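Local coordinates for protein glycerol-3-phosphate dehydrogenase [NAD(+)] 1 (Saccharomyces cerevisiae, PDB 4FGW) that catalyses the NAD-dependent interconversion of dihydroxyacetone phosphate and sn-glycerol 3-phosphate, driving glycerol production and accumulation during hyperosmotic stress in yeast, at residues 152-157 with 277-282; 197-202 with 236-241. All coordinates share one frame; numbering follows the deposited sequence.

Contact 1 of 2, residues 152-157 with 277-282; sequences KGFEVG and IRFGQM
Phe154 and Phe279 reach for each other from opposite directions and meet at their rims. The closest approach is 3.6 Å, between CZ of Phe154 and CE2 of Phe279, and CE1 of Phe154 lies 3.9 Å from the same CE2. With the ring centroids 5.9 Å apart and the planes inclined at 57°, neither ring lies over the face of the other. The gap of more than 11 Å between the CA atoms is bridged by the two rings, that of Phe279 carried off the helix with CG anti to the backbone N (chi1 -168°).

The aliphatic part is thinner. Val156, two residues beyond Phe154 and turned to the same partner, brings CG2 to 4.3 Å from CZ of Phe279. Phe154 and Val156 therefore converge on one phenylalanine, and no hydrogen bond crosses between the segments. Helix 235-257 packs against the pair, with Ile240 and Ala243 on Phe154 and Leu244 on Phe279, while Val161 of the adjoining strand touches Phe154 and Val156.

The polar bonds of both segments run to other parts of the chain. At the start of 152-157, well away from the ring pair, Lys152, a substrate-binding residue by similarity, pairs its NZ with Asp301 in a salt bridge and hydrogen-bonds Gly181 O.

The arrangement is a buried aromatic-aliphatic cluster at the junction of the Rossmann-type nucleotide-binding domain and the helical C-terminal domain of this dehydrogenase family, where the chain leaving the probable substrate site packs against helix 261-283.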
loop_
_atom_site.group_PDB
_atom_site.type_symbol
_atom_site.label_atom_id
_atom_site.label_comp_id
_atom_site.label_asym_id
_atom_site.label_seq_id
_atom_site.Cartn_x
_atom_site.Cartn_y
_atom_site.Cartn_z
ATOM N N LYS A 152 1.522 17.133 11.225
ATOM C CA LYS A 152 2.067 15.983 10.563
ATOM C C LYS A 152 3.564 15.940 10.567
ATOM O O LYS A 152 4.216 16.935 10.433
ATOM C CB LYS A 152 1.593 15.934 9.133
ATOM C CG LYS A 152 0.373 15.131 8.949
ATOM C CD LYS A 152 0.128 14.912 7.502
ATOM C CE LYS A 152 -0.123 13.489 7.172
ATOM N NZ LYS A 152 -1.491 13.321 6.731
ATOM N N GLY A 153 4.092 14.745 10.684
ATOM C CA GLY A 153 5.526 14.527 10.690
ATOM C C GLY A 153 6.153 14.629 12.064
ATOM O O GLY A 153 5.467 14.544 13.089
ATOM N N PHE A 154 7.477 14.783 12.075
ATOM C CA PHE A 154 8.300 14.891 13.272
ATOM C C PHE A 154 9.566 15.696 12.937
ATOM O O PHE A 154 9.815 15.988 11.765
ATOM C CB PHE A 154 8.648 13.483 13.818
ATOM C CG PHE A 154 9.644 12.689 13.000
ATOM C CD1 PHE A 154 10.920 12.438 13.482
ATOM C CD2 PHE A 154 9.298 12.179 11.751
ATOM C CE1 PHE A 154 11.837 11.704 12.729
ATOM C CE2 PHE A 154 10.222 11.453 10.994
ATOM C CZ PHE A 154 11.488 11.230 11.482
ATOM N N GLU A 155 10.353 16.049 13.955
ATOM C CA GLU A 155 11.595 16.798 13.785
ATOM C C GLU A 155 12.740 15.804 13.597
ATOM O O GLU A 155 12.883 14.863 14.383
ATOM C CB GLU A 155 11.838 17.716 14.993
ATOM C CG GLU A 155 12.603 18.982 14.665
ATOM C CD GLU A 155 12.493 20.107 15.680
ATOM O OE1 GLU A 155 12.903 21.235 15.328
ATOM O OE2 GLU A 155 12.011 19.877 16.816
ATOM N N VAL A 156 13.510 15.986 12.513
ATOM C CA VAL A 156 14.649 15.142 12.133
ATOM C C VAL A 156 15.775 16.007 11.546
ATOM O O VAL A 156 15.510 16.933 10.782
ATOM C CB VAL A 156 14.234 13.937 11.221
ATOM C CG1 VAL A 156 13.520 14.386 9.945
ATOM C CG2 VAL A 156 15.411 13.012 10.902
ATOM N N GLY A 157 17.006 15.714 11.951
ATOM C CA GLY A 157 18.205 16.404 11.498
ATOM C C GLY A 157 19.453 15.780 12.077
ATOM O O GLY A 157 19.365 14.774 12.786
ATOM N N ILE A 277 9.194 1.444 8.551
ATOM C CA ILE A 277 9.103 0.512 9.687
ATOM C C ILE A 277 10.456 0.424 10.397
ATOM O O ILE A 277 10.522 0.579 11.620
ATOM C CB ILE A 277 8.588 -0.894 9.235
ATOM C CG1 ILE A 277 7.137 -0.812 8.719
ATOM C CG2 ILE A 277 8.735 -1.941 10.353
ATOM C CD1 ILE A 277 6.704 -1.909 7.760
ATOM N N ARG A 278 11.525 0.195 9.614
ATOM C CA ARG A 278 12.901 0.055 10.076
ATOM C C ARG A 278 13.358 1.311 10.816
ATOM O O ARG A 278 13.970 1.184 11.873
ATOM C CB ARG A 278 13.822 -0.265 8.886
ATOM C CG ARG A 278 15.254 -0.649 9.259
ATOM C CD ARG A 278 16.091 -0.971 8.032
ATOM N NE ARG A 278 15.512 -2.066 7.249
ATOM C CZ ARG A 278 15.434 -2.085 5.922
ATOM N NH1 ARG A 278 15.919 -1.078 5.205
ATOM N NH2 ARG A 278 14.881 -3.116 5.299
ATOM N N PHE A 279 13.030 2.509 10.282
ATOM C CA PHE A 279 13.374 3.796 10.884
ATOM C C PHE A 279 12.671 3.974 12.226
ATOM O O PHE A 279 13.308 4.384 13.201
ATOM C CB PHE A 279 13.049 4.967 9.932
ATOM C CG PHE A 279 13.629 6.298 10.358
ATOM C CD1 PHE A 279 14.829 6.751 9.827
ATOM C CD2 PHE A 279 12.982 7.091 11.301
ATOM C CE1 PHE A 279 15.375 7.971 10.236
ATOM C CE2 PHE A 279 13.530 8.307 11.711
ATOM C CZ PHE A 279 14.717 8.743 11.170
ATOM N N GLY A 280 11.368 3.701 12.247
ATOM C CA GLY A 280 10.553 3.808 13.448
ATOM C C GLY A 280 11.062 2.956 14.592
ATOM O O GLY A 280 11.283 3.463 15.687
ATOM N N GLN A 281 11.299 1.668 14.329
ATOM C CA GLN A 281 11.756 0.708 15.334
ATOM C C GLN A 281 13.203 0.879 15.773
ATOM O O GLN A 281 13.558 0.455 16.877
ATOM C CB GLN A 281 11.472 -0.721 14.880
ATOM C CG GLN A 281 9.987 -0.966 14.640
ATOM C CD GLN A 281 9.696 -2.423 14.518
ATOM O OE1 GLN A 281 10.213 -3.116 13.631
ATOM N NE2 GLN A 281 8.854 -2.915 15.413
ATOM N N MET A 282 14.034 1.500 14.922
ATOM C CA MET A 282 15.439 1.779 15.217
ATOM C C MET A 282 15.558 2.991 16.150
ATOM O O MET A 282 16.341 2.950 17.097
ATOM C CB MET A 282 16.215 2.032 13.912
ATOM C CG MET A 282 17.720 2.040 14.074
ATOM S SD MET A 282 18.590 2.354 12.516
ATOM C CE MET A 282 18.371 0.765 11.682
#

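Contact 2 of 2, residues 197-202 with 236-241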
loop_
_atom_site.group_PDB
_atom_site.type_symbol
_atom_site.label_atom_id
_atom_site.label_comp_id
_atom_site.label_asym_id
_atom_site.label_seq_id
_atom_site.Cartn_x
_atom_site.Cartn_y
_atom_site.Cartn_z
ATOM N N THR A 197 -6.021 8.113 11.883
ATOM C CA THR A 197 -5.561 7.408 13.067
ATOM C C THR A 197 -5.386 8.487 14.136
ATOM O O THR A 197 -4.922 9.594 13.837
ATOM C CB THR A 197 -4.218 6.700 12.845
ATOM O OG1 THR A 197 -4.130 6.165 11.528
ATOM C CG2 THR A 197 -3.963 5.622 13.878
ATOM N N VAL A 198 -5.803 8.158 15.366
ATOM C CA VAL A 198 -5.600 8.966 16.555
ATOM C C VAL A 198 -4.767 8.080 17.482
ATOM O O VAL A 198 -5.169 6.955 17.787
ATOM C CB VAL A 198 -6.905 9.480 17.231
ATOM C CG1 VAL A 198 -6.579 10.292 18.489
ATOM C CG2 VAL A 198 -7.731 10.321 16.267
ATOM N N ALA A 199 -3.583 8.566 17.886
ATOM C CA ALA A 199 -2.698 7.833 18.791
ATOM C C ALA A 199 -2.523 8.584 20.089
ATOM O O ALA A 199 -2.331 9.798 20.077
ATOM C CB ALA A 199 -1.360 7.574 18.137
ATOM N N TYR A 200 -2.611 7.871 21.217
ATOM C CA TYR A 200 -2.488 8.465 22.551
ATOM C C TYR A 200 -2.123 7.393 23.569
ATOM O O TYR A 200 -2.794 6.359 23.656
ATOM C CB TYR A 200 -3.819 9.148 22.933
ATOM C CG TYR A 200 -3.859 9.824 24.284
ATOM C CD1 TYR A 200 -3.420 11.136 24.441
ATOM C CD2 TYR A 200 -4.429 9.191 25.384
ATOM C CE1 TYR A 200 -3.490 11.778 25.676
ATOM C CE2 TYR A 200 -4.508 9.824 26.624
ATOM C CZ TYR A 200 -4.034 11.117 26.767
ATOM O OH TYR A 200 -4.107 11.738 27.991
ATOM N N HIS A 201 -1.047 7.632 24.324
ATOM C CA HIS A 201 -0.626 6.735 25.394
ATOM C C HIS A 201 -1.357 7.201 26.637
ATOM O O HIS A 201 -1.224 8.370 27.020
ATOM C CB HIS A 201 0.896 6.800 25.635
ATOM C CG HIS A 201 1.714 6.188 24.540
ATOM N ND1 HIS A 201 2.509 6.966 23.713
ATOM C CD2 HIS A 201 1.836 4.890 24.171
ATOM C CE1 HIS A 201 3.088 6.123 22.872
ATOM N NE2 HIS A 201 2.708 4.863 23.104
ATOM N N ILE A 202 -2.167 6.310 27.240
ATOM C CA ILE A 202 -2.892 6.616 28.471
ATOM C C ILE A 202 -1.822 6.852 29.551
ATOM O O ILE A 202 -0.936 6.007 29.708
ATOM C CB ILE A 202 -3.922 5.505 28.834
ATOM C CG1 ILE A 202 -5.131 5.549 27.884
ATOM C CG2 ILE A 202 -4.388 5.609 30.294
ATOM C CD1 ILE A 202 -5.301 4.331 27.119
ATOM N N ALA A 236 4.509 7.529 18.260
ATOM C CA ALA A 236 5.731 7.576 17.452
ATOM C C ALA A 236 5.513 7.083 16.000
ATOM O O ALA A 236 5.879 7.801 15.066
ATOM C CB ALA A 236 6.833 6.782 18.130
ATOM N N GLY A 237 4.889 5.905 15.839
ATOM C CA GLY A 237 4.601 5.279 14.545
ATOM C C GLY A 237 3.817 6.153 13.590
ATOM O O GLY A 237 4.264 6.390 12.463
ATOM N N ILE A 238 2.706 6.690 14.044
ATOM C CA ILE A 238 1.906 7.544 13.196
ATOM C C ILE A 238 2.568 8.857 12.793
ATOM O O ILE A 238 2.305 9.366 11.730
ATOM C CB ILE A 238 0.502 7.706 13.764
ATOM C CG1 ILE A 238 0.272 9.048 14.425
ATOM C CG2 ILE A 238 0.287 6.690 14.783
ATOM C CD1 ILE A 238 -1.145 9.242 14.824
ATOM N N SER A 239 3.468 9.349 13.630
ATOM C CA SER A 239 4.255 10.564 13.386
ATOM C C SER A 239 5.362 10.461 12.346
ATOM O O SER A 239 5.515 11.376 11.537
ATOM C CB SER A 239 4.822 11.100 14.696
ATOM O OG SER A 239 3.804 11.212 15.675
ATOM N N ILE A 240 6.156 9.386 12.386
ATOM C CA ILE A 240 7.267 9.225 11.446
ATOM C C ILE A 240 6.833 9.021 9.997
ATOM O O ILE A 240 7.499 9.515 9.086
ATOM C CB ILE A 240 8.396 8.284 11.943
ATOM C CG1 ILE A 240 7.984 6.821 11.909
ATOM C CG2 ILE A 240 8.944 8.704 13.328
ATOM C CD1 ILE A 240 8.893 6.054 11.116
ATOM N N CYS A 241 5.679 8.349 9.802
ATOM C CA CYS A 241 5.049 8.093 8.506
ATOM C C CYS A 241 4.747 9.401 7.771
ATOM O O CYS A 241 5.065 9.505 6.594
ATOM C CB CYS A 241 3.780 7.268 8.686
ATOM S SG CYS A 241 4.051 5.583 9.288
#
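Ala199 and Ile238 form the tight part of this strand-to-helix contact. The methyl CB of Ala199 faces the two outer methyls of the isoleucine, 3.7 Å from Ile238 CD1 and 3.8 Å from Ile238 CG2, so that it is met by both branches. Ile238 CD1 also passes 3.9 Å from the backbone O of Thr197. The Thr197 side chain itself stands farther back, its CB 4.5 Å from Ile238 CD1, and its hydroxyl is engaged elsewhere, with OG1 hydrogen-bonded to the backbone N of Ala297. With only a methyl on the strand side, Ala199 and Ile238 have their CA atoms 7.3 Å apart.

Toward the C-terminal end of 197-202 the packing opens out. His201 and Ala236 are both partly exposed, and the imidazole, although its end leans toward the helix, comes no nearer than 5.0 Å to 236-241.

Strand 194-199 runs antiparallel to 175-180 and parallel to 227-232, the outermost strand on that side of the large sheet. Val198, buried on the other side of the strand, points away from the helix and packs on Ile148 and Val229. Ala178 and Ser180 from 175-180 and Ile232 from 227-232 also touch Ile238, seating the beginning of helix 235-257 across three neighbouring strands.

From the N terminus, the chain first passes through 152-157, just after strand 146-149, and then along strand 194-199, where contact 2 opens. That contact closes a short loop at 236-241, early in helix 235-257; contact 1 closes only when the chain has continued into helix 261-283, so contact 2 is nested wholly within it. Their centres are about 11 Å apart and they touch: Gly153 O is 3.9 Å from Ser239 CB, and Gly280 N is 3.6 Å from Ile240 CD1. Helix 235-257 thus belongs to contact 2 and packs against both segments of contact 1, joining the strand 194-199 side of the Rossmann-type sheet to the helical domain that follows.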